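Local coordinates for protein beta-phenylalanine aminotransferase (PDB 4AO9) that probably transfers the amino group of beta-phenylalanine to a keto-acid acceptor, as a pyridoxal-5'-phosphate-dependent class-III aminotransferase built as a dimer, at residues V367-T372 / G440-G445; Q208-Q213 / P240-A245; A163-G168 / T312-H317; L64-F69 / D412-P417; L135-F140 / E144-T149. All blocks are in the same frame, centred on the assembly; numbering follows the deposited sequence.

Contact 1. Residues V367-T372 / G440-G445; sequences VAMQFT and GSFIGG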
# COMPACT_ATOMS: atom_id res chain seq x y z
N VAL A 367 26.42 33.34 -3.30
CA VAL A 367 25.81 32.69 -2.14
C VAL A 367 26.13 31.19 -2.11
O VAL A 367 26.29 30.56 -3.15
CB VAL A 367 24.27 32.91 -2.07
CG1 VAL A 367 23.97 34.37 -1.74
CG2 VAL A 367 23.58 32.49 -3.36
N ALA A 368 26.22 30.64 -0.90
CA ALA A 368 26.35 29.20 -0.72
C ALA A 368 24.96 28.56 -0.84
O ALA A 368 24.32 28.20 0.15
CB ALA A 368 27.00 28.87 0.61
N MET A 369 24.50 28.47 -2.09
CA MET A 369 23.21 27.92 -2.44
C MET A 369 23.38 27.25 -3.80
O MET A 369 24.07 27.77 -4.68
CB MET A 369 22.14 29.02 -2.48
CG MET A 369 20.71 28.53 -2.65
SD MET A 369 19.55 29.91 -2.79
CE MET A 369 18.01 29.00 -2.80
N GLN A 370 22.78 26.08 -3.95
CA GLN A 370 22.86 25.36 -5.21
C GLN A 370 21.66 24.45 -5.35
O GLN A 370 20.93 24.22 -4.39
CB GLN A 370 24.15 24.53 -5.28
CG GLN A 370 24.23 23.44 -4.23
CD GLN A 370 25.49 22.64 -4.38
OE1 GLN A 370 25.63 21.85 -5.32
NE2 GLN A 370 26.43 22.84 -3.47
N PHE A 371 21.46 23.95 -6.56
CA PHE A 371 20.41 22.98 -6.84
C PHE A 371 21.06 21.72 -7.39
O PHE A 371 21.78 21.78 -8.38
CB PHE A 371 19.40 23.56 -7.82
CG PHE A 371 18.53 24.63 -7.23
CD1 PHE A 371 19.03 25.92 -7.01
CD2 PHE A 371 17.21 24.36 -6.87
CE1 PHE A 371 18.23 26.91 -6.44
CE2 PHE A 371 16.40 25.35 -6.32
CZ PHE A 371 16.91 26.63 -6.10
N THR A 372 20.82 20.60 -6.73
CA THR A 372 21.35 19.30 -7.17
C THR A 372 20.24 18.49 -7.83
O THR A 372 19.06 18.70 -7.53
CB THR A 372 21.97 18.50 -6.00
OG1 THR A 372 21.01 18.32 -4.95
CG2 THR A 372 23.19 19.22 -5.44
N GLY A 440 15.76 34.60 -7.50
CA GLY A 440 16.45 35.89 -7.64
C GLY A 440 16.01 36.87 -6.56
O GLY A 440 16.85 37.50 -5.91
N SER A 441 14.70 36.99 -6.37
CA SER A 441 14.18 37.89 -5.34
C SER A 441 14.48 37.39 -3.93
O SER A 441 14.67 38.18 -3.01
CB SER A 441 12.68 38.17 -5.53
OG SER A 441 11.91 37.00 -5.38
N PHE A 442 14.53 36.06 -3.75
CA PHE A 442 14.94 35.50 -2.47
C PHE A 442 16.35 35.93 -2.09
O PHE A 442 16.58 36.44 -0.99
CB PHE A 442 14.84 33.96 -2.48
CG PHE A 442 15.26 33.33 -1.19
CD1 PHE A 442 14.47 33.45 -0.05
CD2 PHE A 442 16.46 32.62 -1.11
CE1 PHE A 442 14.86 32.87 1.15
CE2 PHE A 442 16.86 32.04 0.09
CZ PHE A 442 16.06 32.16 1.22
N ILE A 443 17.29 35.72 -3.01
CA ILE A 443 18.70 36.09 -2.79
C ILE A 443 18.83 37.60 -2.59
O ILE A 443 19.52 38.05 -1.68
CB ILE A 443 19.60 35.60 -3.95
CG1 ILE A 443 19.62 34.07 -3.99
CG2 ILE A 443 21.04 36.15 -3.80
CD1 ILE A 443 20.10 33.49 -5.31
N GLY A 444 18.13 38.37 -3.43
CA GLY A 444 18.12 39.83 -3.33
C GLY A 444 17.63 40.37 -1.99
O GLY A 444 18.20 41.32 -1.46
N GLY A 445 16.59 39.74 -1.45
CA GLY A 445 15.97 40.19 -0.20
C GLY A 445 16.54 39.59 1.08
O GLY A 445 16.30 40.11 2.17
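Phe-442 O is gripped by two groups. His-446 ND1 makes a hydrogen bond to Phe-442 O, and Gly-445 N adds a weak one at 3.3 Å. The His-446 ring also stacks on the Phe-442 ring. Across the contact no hydrogen bond forms, and 367-372 meets 440-445 through apolar side chains alone. Met-369 reaches over as a straight rod, with CG anti to the backbone N (chi1 -172°) and the rest of the chain extended. Met-369 CE stands 4.3 Å from Phe-442 CD2 and approaches that ring obliquely. The sulfur Met-369 SD lies 4.3 Å from Ile-443 CG1. One methionine thus touches two successive residues of the helix.

The contact joins the lead-in to strand 370-374, an outermost strand of a three-stranded antiparallel sheet, to the last turns of helix 429-445. Both belong to the C-terminal part of the fold type I aminotransferase. Ala-368 is the centre of an inverse gamma turn, closed by a weak bond from Met-369 N to Val-367 O at 2.9 Å. The side chains on both sides of this turn start toward the helix.

Val-367 meets Ile-443 with both of its branches. Val-367 CG1 is 4.0 Å from Ile-443 CG2, and Val-367 CG2 is 4.1 Å from Ile-443 CD1. The two side chains cross at a slant. All four touching residues are buried. Cys-362 of helix 341-365 packs against Met-369, and Phe-382 packs on both Met-369 and Phe-442.

Contact 2. Residues Q208-Q213 / P240-A245; sequences QTARAQ and PDFLQA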
# COMPACT_ATOMS: atom_id res chain seq x y z
N GLN A 208 34.93 2.74 -3.05
CA GLN A 208 35.98 1.93 -2.43
C GLN A 208 35.42 1.18 -1.23
O GLN A 208 35.65 -0.02 -1.09
CB GLN A 208 37.15 2.84 -2.03
CG GLN A 208 38.36 2.13 -1.47
CD GLN A 208 39.45 3.13 -1.08
OE1 GLN A 208 40.01 3.82 -1.93
NE2 GLN A 208 39.74 3.21 0.22
N THR A 209 34.67 1.88 -0.38
CA THR A 209 34.05 1.24 0.78
C THR A 209 33.02 0.19 0.35
O THR A 209 32.95 -0.89 0.94
CB THR A 209 33.42 2.27 1.75
OG1 THR A 209 34.44 3.16 2.23
CG2 THR A 209 32.76 1.60 2.93
N ALA A 210 32.24 0.50 -0.68
CA ALA A 210 31.25 -0.44 -1.20
C ALA A 210 31.90 -1.75 -1.66
O ALA A 210 31.47 -2.83 -1.26
CB ALA A 210 30.44 0.19 -2.32
N ARG A 211 32.93 -1.66 -2.49
CA ARG A 211 33.65 -2.85 -2.95
C ARG A 211 34.20 -3.64 -1.77
O ARG A 211 34.02 -4.85 -1.69
CB ARG A 211 34.81 -2.48 -3.88
CG ARG A 211 34.38 -1.94 -5.23
CD ARG A 211 35.59 -1.83 -6.17
NE ARG A 211 35.24 -1.21 -7.44
CZ ARG A 211 34.78 -1.86 -8.51
NH1 ARG A 211 34.59 -3.17 -8.46
NH2 ARG A 211 34.51 -1.19 -9.62
N ALA A 212 34.86 -2.94 -0.85
CA ALA A 212 35.51 -3.60 0.28
C ALA A 212 34.53 -4.31 1.20
O ALA A 212 34.74 -5.46 1.60
CB ALA A 212 36.36 -2.60 1.09
N GLN A 213 33.44 -3.62 1.54
CA GLN A 213 32.48 -4.19 2.48
C GLN A 213 31.60 -5.26 1.86
O GLN A 213 31.28 -6.25 2.51
CB GLN A 213 31.66 -3.09 3.14
CG GLN A 213 32.51 -2.19 4.05
CD GLN A 213 33.42 -2.96 5.00
OE1 GLN A 213 32.95 -3.81 5.76
NE2 GLN A 213 34.72 -2.67 4.96
N PRO A 240 28.75 7.33 -11.60
CA PRO A 240 29.02 6.13 -12.41
C PRO A 240 29.98 5.12 -11.76
O PRO A 240 29.68 3.92 -11.78
CB PRO A 240 29.64 6.71 -13.68
CG PRO A 240 28.96 8.03 -13.83
CD PRO A 240 28.75 8.56 -12.42
N ASP A 241 31.08 5.59 -11.19
CA ASP A 241 32.08 4.68 -10.58
C ASP A 241 31.47 3.88 -9.43
O ASP A 241 31.74 2.69 -9.28
CB ASP A 241 33.35 5.44 -10.14
CG ASP A 241 33.16 6.31 -8.89
OD1 ASP A 241 32.11 6.99 -8.76
OD2 ASP A 241 34.08 6.33 -8.04
N PHE A 242 30.63 4.55 -8.64
CA PHE A 242 29.99 3.95 -7.48
C PHE A 242 28.96 2.93 -7.92
O PHE A 242 28.96 1.79 -7.44
CB PHE A 242 29.36 5.07 -6.65
CG PHE A 242 28.41 4.59 -5.59
CD1 PHE A 242 28.87 3.88 -4.48
CD2 PHE A 242 27.06 4.89 -5.68
CE1 PHE A 242 27.99 3.44 -3.50
CE2 PHE A 242 26.17 4.46 -4.70
CZ PHE A 242 26.63 3.74 -3.61
N LEU A 243 28.07 3.34 -8.82
CA LEU A 243 27.00 2.43 -9.25
C LEU A 243 27.56 1.21 -9.99
O LEU A 243 27.08 0.10 -9.78
CB LEU A 243 25.93 3.17 -10.07
CG LEU A 243 25.18 4.29 -9.34
CD1 LEU A 243 24.26 4.99 -10.33
CD2 LEU A 243 24.38 3.76 -8.14
N GLN A 244 28.58 1.40 -10.82
CA GLN A 244 29.26 0.28 -11.46
C GLN A 244 29.94 -0.65 -10.44
O GLN A 244 29.91 -1.87 -10.59
CB GLN A 244 30.25 0.78 -12.53
CG GLN A 244 30.89 -0.32 -13.38
CD GLN A 244 29.89 -1.18 -14.17
OE1 GLN A 244 28.80 -0.72 -14.54
NE2 GLN A 244 30.27 -2.43 -14.43
N ALA A 245 30.53 -0.06 -9.40
CA ALA A 245 31.13 -0.85 -8.33
C ALA A 245 30.09 -1.74 -7.65
O ALA A 245 30.38 -2.88 -7.31
CB ALA A 245 31.83 0.04 -7.31
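Arg-211 lies across Ala-245, and these two residues bury the most surface here. The contact pairs two helices of the large domain of the fold type I aminotransferases. Helix 207-216 leads from strand 198-202 into strand 221-226. Helix 240-253 leads into strand 256-260. Each helix belongs to a beta-alpha-beta crossover of the same seven-stranded sheet.

The CA atoms of Arg-211 and Ala-245 are the nearest pair across the segments, 6.3 Å apart. Arg-211 sets off with CG anti to the carbonyl carbon (chi1 -69°) and runs extended from CG to NE, which brings its end over to the other helix. On the way Arg-211 CG passes 3.8 Å from Ala-245 CB. The guanidinium then lies with one face on the alanine. Ala-245 CB sits 3.4 Å above the guanidinium plane, offset toward its rim, and is 3.6 Å from Arg-211 NE. The small methyl lets the flat group come this close.

Beyond the alanine, Arg-211 NH2 forms a salt bridge with Glu-248 OE1. The other oxygen of Glu-248 takes a hydrogen bond from Gln-244 NE2, so the carboxylate is held at both oxygens. A leucine in place of Arg-211 would probably leave Glu-248 without this charged mate and bare part of the Ala-245 surface.

Ala-210 is the third main contributor and faces Phe-242. The Phe-242 ring also makes T-shaped contacts with Phe-175 and Tyr-204. Ala-210 CB meets the ring obliquely, 4.2 Å from Phe-242 CE1.

Contact 3. Residues A163-G168 / T312-H317; sequences ALHFTG and TGPLAH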
# COMPACT_ATOMS: atom_id res chain seq x y z
N ALA A 163 14.56 -11.43 -3.01
CA ALA A 163 16.01 -11.62 -3.06
C ALA A 163 16.51 -12.50 -1.93
O ALA A 163 17.38 -13.37 -2.15
CB ALA A 163 16.70 -10.27 -3.04
N LEU A 164 15.97 -12.31 -0.72
CA LEU A 164 16.37 -13.14 0.42
C LEU A 164 16.08 -14.61 0.11
O LEU A 164 16.92 -15.47 0.34
CB LEU A 164 15.65 -12.73 1.72
CG LEU A 164 15.85 -11.36 2.35
CD1 LEU A 164 15.50 -11.41 3.84
CD2 LEU A 164 17.23 -10.82 2.20
N HIS A 165 14.90 -14.88 -0.44
CA HIS A 165 14.52 -16.26 -0.71
C HIS A 165 15.32 -16.85 -1.87
O HIS A 165 15.78 -18.00 -1.81
CB HIS A 165 13.01 -16.39 -0.99
CG HIS A 165 12.52 -17.79 -0.84
ND1 HIS A 165 12.13 -18.31 0.38
CD2 HIS A 165 12.40 -18.80 -1.73
CE1 HIS A 165 11.78 -19.58 0.22
NE2 HIS A 165 11.93 -19.90 -1.05
N PHE A 166 15.49 -16.05 -2.92
CA PHE A 166 16.19 -16.51 -4.12
C PHE A 166 17.63 -16.91 -3.81
O PHE A 166 18.12 -17.91 -4.31
CB PHE A 166 16.19 -15.42 -5.19
CG PHE A 166 16.73 -15.88 -6.52
CD1 PHE A 166 15.93 -16.63 -7.38
CD2 PHE A 166 18.03 -15.58 -6.89
CE1 PHE A 166 16.42 -17.05 -8.61
CE2 PHE A 166 18.53 -16.00 -8.12
CZ PHE A 166 17.73 -16.74 -8.97
N THR A 167 18.30 -16.12 -2.98
CA THR A 167 19.70 -16.35 -2.63
C THR A 167 19.91 -17.25 -1.42
O THR A 167 21.00 -17.80 -1.26
CB THR A 167 20.44 -15.03 -2.33
OG1 THR A 167 19.85 -14.39 -1.18
CG2 THR A 167 20.43 -14.09 -3.55
N GLY A 168 18.90 -17.38 -0.56
CA GLY A 168 19.07 -18.10 0.70
C GLY A 168 20.00 -17.37 1.67
O GLY A 168 20.63 -18.01 2.53
N THR A 312 3.97 -22.97 -9.60
CA THR A 312 5.22 -23.70 -9.33
C THR A 312 6.12 -23.08 -8.26
O THR A 312 6.92 -23.79 -7.64
CB THR A 312 6.06 -23.85 -10.62
OG1 THR A 312 6.21 -22.57 -11.24
CG2 THR A 312 5.39 -24.80 -11.62
N GLY A 313 6.00 -21.78 -8.04
CA GLY A 313 6.88 -21.07 -7.11
C GLY A 313 6.45 -21.20 -5.66
O GLY A 313 5.27 -21.41 -5.38
N PRO A 314 7.41 -21.05 -4.73
CA PRO A 314 7.12 -21.27 -3.32
C PRO A 314 6.57 -20.07 -2.57
O PRO A 314 6.17 -20.22 -1.41
CB PRO A 314 8.50 -21.64 -2.75
CG PRO A 314 9.46 -20.91 -3.61
CD PRO A 314 8.85 -20.90 -4.99
N LEU A 315 6.55 -18.89 -3.19
CA LEU A 315 6.17 -17.66 -2.48
C LEU A 315 4.81 -17.16 -2.90
O LEU A 315 4.49 -17.11 -4.09
CB LEU A 315 7.20 -16.54 -2.69
CG LEU A 315 8.66 -16.83 -2.33
CD1 LEU A 315 9.45 -15.56 -2.48
CD2 LEU A 315 8.81 -17.41 -0.90
N ALA A 316 4.02 -16.79 -1.90
CA ALA A 316 2.79 -16.06 -2.14
C ALA A 316 3.12 -14.57 -2.16
O ALA A 316 4.02 -14.10 -1.45
CB ALA A 316 1.78 -16.38 -1.04
N HIS A 317 2.40 -13.84 -3.00
CA HIS A 317 2.35 -12.39 -2.89
C HIS A 317 0.89 -11.94 -2.95
O HIS A 317 0.27 -11.88 -4.01
CB HIS A 317 3.20 -11.70 -3.96
CG HIS A 317 2.92 -10.24 -4.08
ND1 HIS A 317 2.72 -9.62 -5.30
CD2 HIS A 317 2.77 -9.27 -3.14
CE1 HIS A 317 2.48 -8.34 -5.11
NE2 HIS A 317 2.49 -8.10 -3.80
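His-165 lays one face of its imidazole over a methyl of Leu-315. CD2 of Leu-315 is 3.7 Å from the centroid of the His-165 ring and only 9° off the ring normal, a well-centred CH-pi contact. The second methyl of Leu-315, CD1, lies 3.9 Å from His-165 CB. The two side chains run alongside, pointing opposite ways. His-165 holds CG anti to its own N (chi1 -162°), and this swings the ring out from the helix toward 312-317. Pro-314 comes in obliquely, with its CG 3.7 Å from His-165 NE2. No hydrogen bond crosses the contact. A serine here has no ring, and would probably leave Leu-315 CD2 without its flat partner and open a gap beside Pro-314.

Within the same turn of helix, Thr-167 N and Thr-167 OG1 both bond to Ala-163 O, from opposite faces of its carbonyl plane. Pro-192 of the second subunit packs on both His-165 and Leu-315, so the site lies at the dimer interface. Here the C-terminal end of helix 152-167, which also rests on strand 221-226, meets the loop between helices 302-305 and 325-337.

Contact 4. Residues L64-F69 / D412-P417; sequences LFYAPF and DIYSSP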
# COMPACT_ATOMS: atom_id res chain seq x y z
N LEU A 64 4.14 16.08 4.71
CA LEU A 64 3.17 17.14 4.46
C LEU A 64 3.06 18.10 5.64
O LEU A 64 2.50 19.18 5.49
CB LEU A 64 1.79 16.56 4.14
CG LEU A 64 1.68 15.64 2.92
CD1 LEU A 64 0.21 15.26 2.73
CD2 LEU A 64 2.26 16.26 1.64
N PHE A 65 3.56 17.71 6.81
CA PHE A 65 3.53 18.64 7.93
C PHE A 65 4.72 19.59 7.91
O PHE A 65 5.86 19.18 7.69
CB PHE A 65 3.51 17.93 9.28
CG PHE A 65 3.45 18.89 10.44
CD1 PHE A 65 4.63 19.40 11.00
CD2 PHE A 65 2.23 19.34 10.91
CE1 PHE A 65 4.58 20.33 12.04
CE2 PHE A 65 2.18 20.27 11.96
CZ PHE A 65 3.35 20.77 12.51
N TYR A 66 4.43 20.87 8.15
CA TYR A 66 5.48 21.84 8.46
C TYR A 66 4.94 22.87 9.44
O TYR A 66 3.71 23.09 9.52
CB TYR A 66 6.02 22.53 7.19
CG TYR A 66 4.95 23.03 6.26
CD1 TYR A 66 4.42 22.19 5.27
CD2 TYR A 66 4.45 24.34 6.35
CE1 TYR A 66 3.43 22.62 4.41
CE2 TYR A 66 3.44 24.78 5.48
CZ TYR A 66 2.94 23.91 4.51
OH TYR A 66 1.95 24.34 3.65
N ALA A 67 5.85 23.48 10.20
CA ALA A 67 5.48 24.51 11.17
C ALA A 67 5.26 25.85 10.47
O ALA A 67 5.85 26.12 9.43
CB ALA A 67 6.56 24.61 12.24
N PRO A 68 4.40 26.72 11.05
CA PRO A 68 3.65 26.50 12.29
C PRO A 68 2.48 25.53 12.13
O PRO A 68 2.08 24.88 13.10
CB PRO A 68 3.18 27.91 12.66
CG PRO A 68 3.08 28.63 11.38
CD PRO A 68 4.20 28.08 10.51
N PHE A 69 1.96 25.42 10.90
CA PHE A 69 0.94 24.44 10.51
C PHE A 69 0.95 24.38 8.99
O PHE A 69 1.32 25.35 8.34
CB PHE A 69 -0.46 24.83 11.02
CG PHE A 69 -0.92 26.18 10.55
CD1 PHE A 69 -0.62 27.33 11.28
CD2 PHE A 69 -1.63 26.32 9.36
CE1 PHE A 69 -1.02 28.58 10.85
CE2 PHE A 69 -2.04 27.58 8.91
CZ PHE A 69 -1.73 28.72 9.66
N ASP A 412 3.72 33.25 -4.97
CA ASP A 412 2.70 32.42 -5.63
C ASP A 412 3.25 31.09 -6.15
O ASP A 412 2.83 30.59 -7.20
CB ASP A 412 1.99 33.20 -6.76
CG ASP A 412 1.53 34.58 -6.31
OD1 ASP A 412 0.95 34.68 -5.21
OD2 ASP A 412 1.78 35.56 -7.04
N ILE A 413 4.19 30.52 -5.40
CA ILE A 413 4.80 29.24 -5.76
C ILE A 413 4.64 28.27 -4.60
O ILE A 413 5.04 28.56 -3.47
CB ILE A 413 6.29 29.42 -6.16
CG1 ILE A 413 6.38 30.11 -7.53
CG2 ILE A 413 7.02 28.07 -6.16
CD1 ILE A 413 7.71 30.76 -7.85
N TYR A 414 4.05 27.11 -4.88
CA TYR A 414 3.90 26.05 -3.89
C TYR A 414 5.00 25.03 -4.11
O TYR A 414 5.07 24.39 -5.15
CB TYR A 414 2.53 25.41 -4.02
CG TYR A 414 2.19 24.41 -2.94
CD1 TYR A 414 1.86 24.84 -1.65
CD2 TYR A 414 2.17 23.04 -3.20
CE1 TYR A 414 1.53 23.94 -0.66
CE2 TYR A 414 1.82 22.13 -2.22
CZ TYR A 414 1.52 22.59 -0.94
OH TYR A 414 1.17 21.69 0.06
N SER A 415 5.85 24.91 -3.10
CA SER A 415 7.02 24.05 -3.15
C SER A 415 6.99 23.10 -1.96
O SER A 415 6.03 23.08 -1.20
CB SER A 415 8.29 24.91 -3.10
OG SER A 415 8.42 25.56 -1.84
N SER A 416 8.05 22.33 -1.80
CA SER A 416 8.20 21.49 -0.62
C SER A 416 9.07 22.18 0.44
O SER A 416 10.04 22.87 0.11
CB SER A 416 8.81 20.16 -1.00
OG SER A 416 10.07 20.37 -1.60
N PRO A 417 8.75 21.96 1.72
CA PRO A 417 9.60 22.48 2.78
C PRO A 417 11.07 22.08 2.62
O PRO A 417 11.96 22.88 2.93
CB PRO A 417 9.02 21.84 4.04
CG PRO A 417 7.56 21.73 3.73
CD PRO A 417 7.50 21.37 2.26
O HOH W 1 0.42 22.33 2.59
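The Tyr-66 ring is met obliquely by the Pro-417 ring, and Phe-405 packs against it edge-to-face. The Tyr-414 ring has a water at its edge, in its plane. The two segments come from distant parts of the chain. Residues 64-69 form a loop ahead of strand 72-77. Strand 413-414 is an outermost strand, within this chain, of the mixed sheet that also holds 72-77, and it runs parallel to strand 88-91. N-terminal and C-terminal parts thus meet beside one sheet, as in the small domain of fold type I aminotransferases.

The closest touch is between Tyr-66 CD1 and Pro-417 CG, at 3.5 Å. The Tyr-66 side chain stands roughly perpendicular to that of Pro-417. With Tyr-66 CG between its backbone N and carbonyl carbon (chi1 48°), both ring and CB lie by the proline, and Tyr-66 CB is 3.9 Å from Pro-417 CG.

The two phenols also meet. Tyr-66 OH is 4.3 Å from Tyr-414 CE1, too far for more than loose packing. Each hydroxyl has a polar partner in the protein. Tyr-66 OH is bonded to Leu-71 N, and Tyr-414 OH to Thr-123 O of the second subunit. This ties the contact to the dimer interface. The hydroxyls are linked to each other by one water. It lies 2.7 Å from Tyr-66 OH and donates a hydrogen bond of 2.7 Å to Tyr-414 OH.

Contact 5. Residues L135-F140 / E144-T149; sequences LICERF and EQLRFT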
# COMPACT_ATOMS: atom_id res chain seq x y z
N LEU A 135 3.08 -2.89 -21.09
CA LEU A 135 3.60 -1.56 -21.36
C LEU A 135 4.84 -1.27 -20.52
O LEU A 135 5.85 -0.77 -21.03
CB LEU A 135 2.53 -0.50 -21.07
CG LEU A 135 2.85 0.91 -21.57
CD1 LEU A 135 2.85 0.99 -23.09
CD2 LEU A 135 1.84 1.88 -21.02
N ILE A 136 4.79 -1.63 -19.24
CA ILE A 136 5.92 -1.36 -18.36
C ILE A 136 7.15 -2.19 -18.74
O ILE A 136 8.26 -1.66 -18.77
CB ILE A 136 5.53 -1.56 -16.88
CG1 ILE A 136 4.52 -0.49 -16.46
CG2 ILE A 136 6.77 -1.54 -16.00
CD1 ILE A 136 3.81 -0.82 -15.12
N CYS A 137 6.94 -3.47 -19.03
CA CYS A 137 8.04 -4.35 -19.43
C CYS A 137 8.68 -3.86 -20.73
O CYS A 137 9.89 -4.00 -20.91
CB CYS A 137 7.56 -5.79 -19.59
SG CYS A 137 7.10 -6.57 -18.01
N GLU A 138 7.88 -3.31 -21.63
CA GLU A 138 8.40 -2.78 -22.89
C GLU A 138 9.18 -1.49 -22.68
O GLU A 138 10.19 -1.25 -23.35
CB GLU A 138 7.27 -2.56 -23.90
CG GLU A 138 6.73 -3.85 -24.46
CD GLU A 138 5.48 -3.67 -25.31
OE1 GLU A 138 4.86 -2.58 -25.31
OE2 GLU A 138 5.09 -4.66 -25.96
N ARG A 139 8.72 -0.65 -21.75
CA ARG A 139 9.37 0.62 -21.47
C ARG A 139 10.67 0.45 -20.69
O ARG A 139 11.62 1.21 -20.88
CB ARG A 139 8.41 1.52 -20.68
CG ARG A 139 8.91 2.94 -20.47
CD ARG A 139 7.78 3.81 -19.98
NE ARG A 139 8.19 5.18 -19.69
CZ ARG A 139 7.43 6.24 -19.93
NH1 ARG A 139 6.22 6.09 -20.48
NH2 ARG A 139 7.86 7.46 -19.61
N PHE A 140 10.70 -0.56 -19.82
CA PHE A 140 11.86 -0.83 -18.98
C PHE A 140 12.25 -2.30 -19.18
O PHE A 140 11.88 -3.18 -18.39
CB PHE A 140 11.52 -0.55 -17.51
CG PHE A 140 10.94 0.83 -17.27
CD1 PHE A 140 11.75 1.96 -17.29
CD2 PHE A 140 9.59 0.99 -16.99
CE1 PHE A 140 11.23 3.23 -17.06
CE2 PHE A 140 9.05 2.25 -16.75
CZ PHE A 140 9.87 3.38 -16.79
N GLU A 144 11.57 -8.20 -16.97
CA GLU A 144 11.09 -9.29 -17.83
C GLU A 144 9.68 -9.69 -17.44
O GLU A 144 8.84 -9.97 -18.31
CB GLU A 144 12.03 -10.50 -17.78
CG GLU A 144 13.42 -10.16 -18.29
CD GLU A 144 14.42 -11.29 -18.19
OE1 GLU A 144 14.19 -12.32 -17.52
OE2 GLU A 144 15.48 -11.15 -18.86
N GLN A 145 9.44 -9.77 -16.13
CA GLN A 145 8.09 -9.91 -15.58
C GLN A 145 8.00 -9.06 -14.33
O GLN A 145 9.02 -8.72 -13.72
CB GLN A 145 7.78 -11.35 -15.19
CG GLN A 145 7.78 -12.33 -16.34
CD GLN A 145 7.34 -13.70 -15.89
OE1 GLN A 145 7.67 -14.13 -14.78
NE2 GLN A 145 6.57 -14.37 -16.72
N LEU A 146 6.77 -8.70 -13.96
CA LEU A 146 6.54 -7.87 -12.77
C LEU A 146 5.30 -8.32 -12.03
O LEU A 146 4.52 -9.13 -12.55
CB LEU A 146 6.39 -6.39 -13.15
CG LEU A 146 5.25 -5.98 -14.09
CD1 LEU A 146 3.89 -5.92 -13.38
CD2 LEU A 146 5.54 -4.62 -14.73
N ARG A 147 5.14 -7.81 -10.81
CA ARG A 147 3.86 -7.84 -10.10
C ARG A 147 3.56 -6.44 -9.58
O ARG A 147 4.48 -5.68 -9.29
CB ARG A 147 3.89 -8.85 -8.96
CG ARG A 147 3.98 -10.30 -9.44
CD ARG A 147 4.16 -11.24 -8.29
NE ARG A 147 2.94 -11.45 -7.50
CZ ARG A 147 2.06 -12.43 -7.66
NH1 ARG A 147 2.17 -13.32 -8.65
NH2 ARG A 147 1.04 -12.51 -6.81
N PHE A 148 2.28 -6.12 -9.47
CA PHE A 148 1.84 -4.83 -8.94
C PHE A 148 1.63 -4.88 -7.44
O PHE A 148 1.26 -5.92 -6.87
CB PHE A 148 0.53 -4.41 -9.59
CG PHE A 148 0.64 -4.19 -11.07
CD1 PHE A 148 1.40 -3.15 -11.58
CD2 PHE A 148 -0.06 -5.01 -11.95
CE1 PHE A 148 1.49 -2.93 -12.96
CE2 PHE A 148 0.03 -4.81 -13.33
CZ PHE A 148 0.80 -3.78 -13.83
N THR A 149 1.88 -3.74 -6.80
CA THR A 149 1.64 -3.55 -5.39
C THR A 149 0.83 -2.27 -5.20
O THR A 149 0.48 -1.59 -6.18
CB THR A 149 2.97 -3.45 -4.61
OG1 THR A 149 3.68 -2.30 -5.08
CG2 THR A 149 3.83 -4.68 -4.80
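Helix 129-139 packs against strand 145-149, an outermost strand, within this chain, of the seven-stranded sheet, through Ile-136, Cys-137, Leu-146 and Phe-148. A short turn joins the two elements. Their axes approach to 8.8 Å, and their directions differ by 133°, so the strand runs back roughly against the helix.

Ile-136 packs with two branches. Ile-136 CG2 is 3.6 Å from Leu-146 CD2. Ile-136 CD1 reaches the edge of the Phe-148 ring, in the ring plane, 3.8 Å from CE1 of Phe-148. The face of that ring is used too, since Leu-146 CD1 lies 3.7 Å above the centre of the Phe-148 ring. With Leu-146 CG between its backbone N and carbonyl carbon (chi1 61°), CD2 meets the helix and CD1 covers the ring.

Cys-137 points its sulfur at the start of the strand. Cys-137 SG is 3.8 Å from Glu-144 O, with no hydrogen bond, and 4.1 Å from Leu-146 CD2. Glu-144 and Gln-145 form a classic beta bulge opposite Gly-300 of strand 296-300. The Glu-144 side chain sets off away from the helix, and its OE1 is bonded to Ala-302 N. The second subunit packs against the contact as well. Its Tyr-54 lies on Cys-137, its Met-55 on Phe-148, and its Ser-60 OG is bonded to Phe-148 N. The helix covers one outermost strand of the central sheet, as in the layered alpha/beta large domain of fold type I aminotransferases.

In the fold
Contacts 3 and 5 touch: His-317 ND1 of contact 3 lies 2.9 Å from Arg-147 NE of contact 5, a probable hydrogen bond, with centres about 19 Å apart. Strand 145-149 leads into helix 152-167. Ser-151 between them and Gly-152, Thr-153 and Asn-156 at the start of the helix line the pyridoxal-5'-phosphate pocket. The Phe-148 side chain of contact 5 is about 12 Å from a bound cofactor, the Phe-242 side chain of contact 2 about 13 Å. Contacts 1 and 4 are neighbours without touching, centres about 18 Å and nearest atoms about 8 Å apart. Contacts 1 and 3 are farthest apart, about 50 Å between centres. Contacts 3, 4 and 5 touch the second subunit.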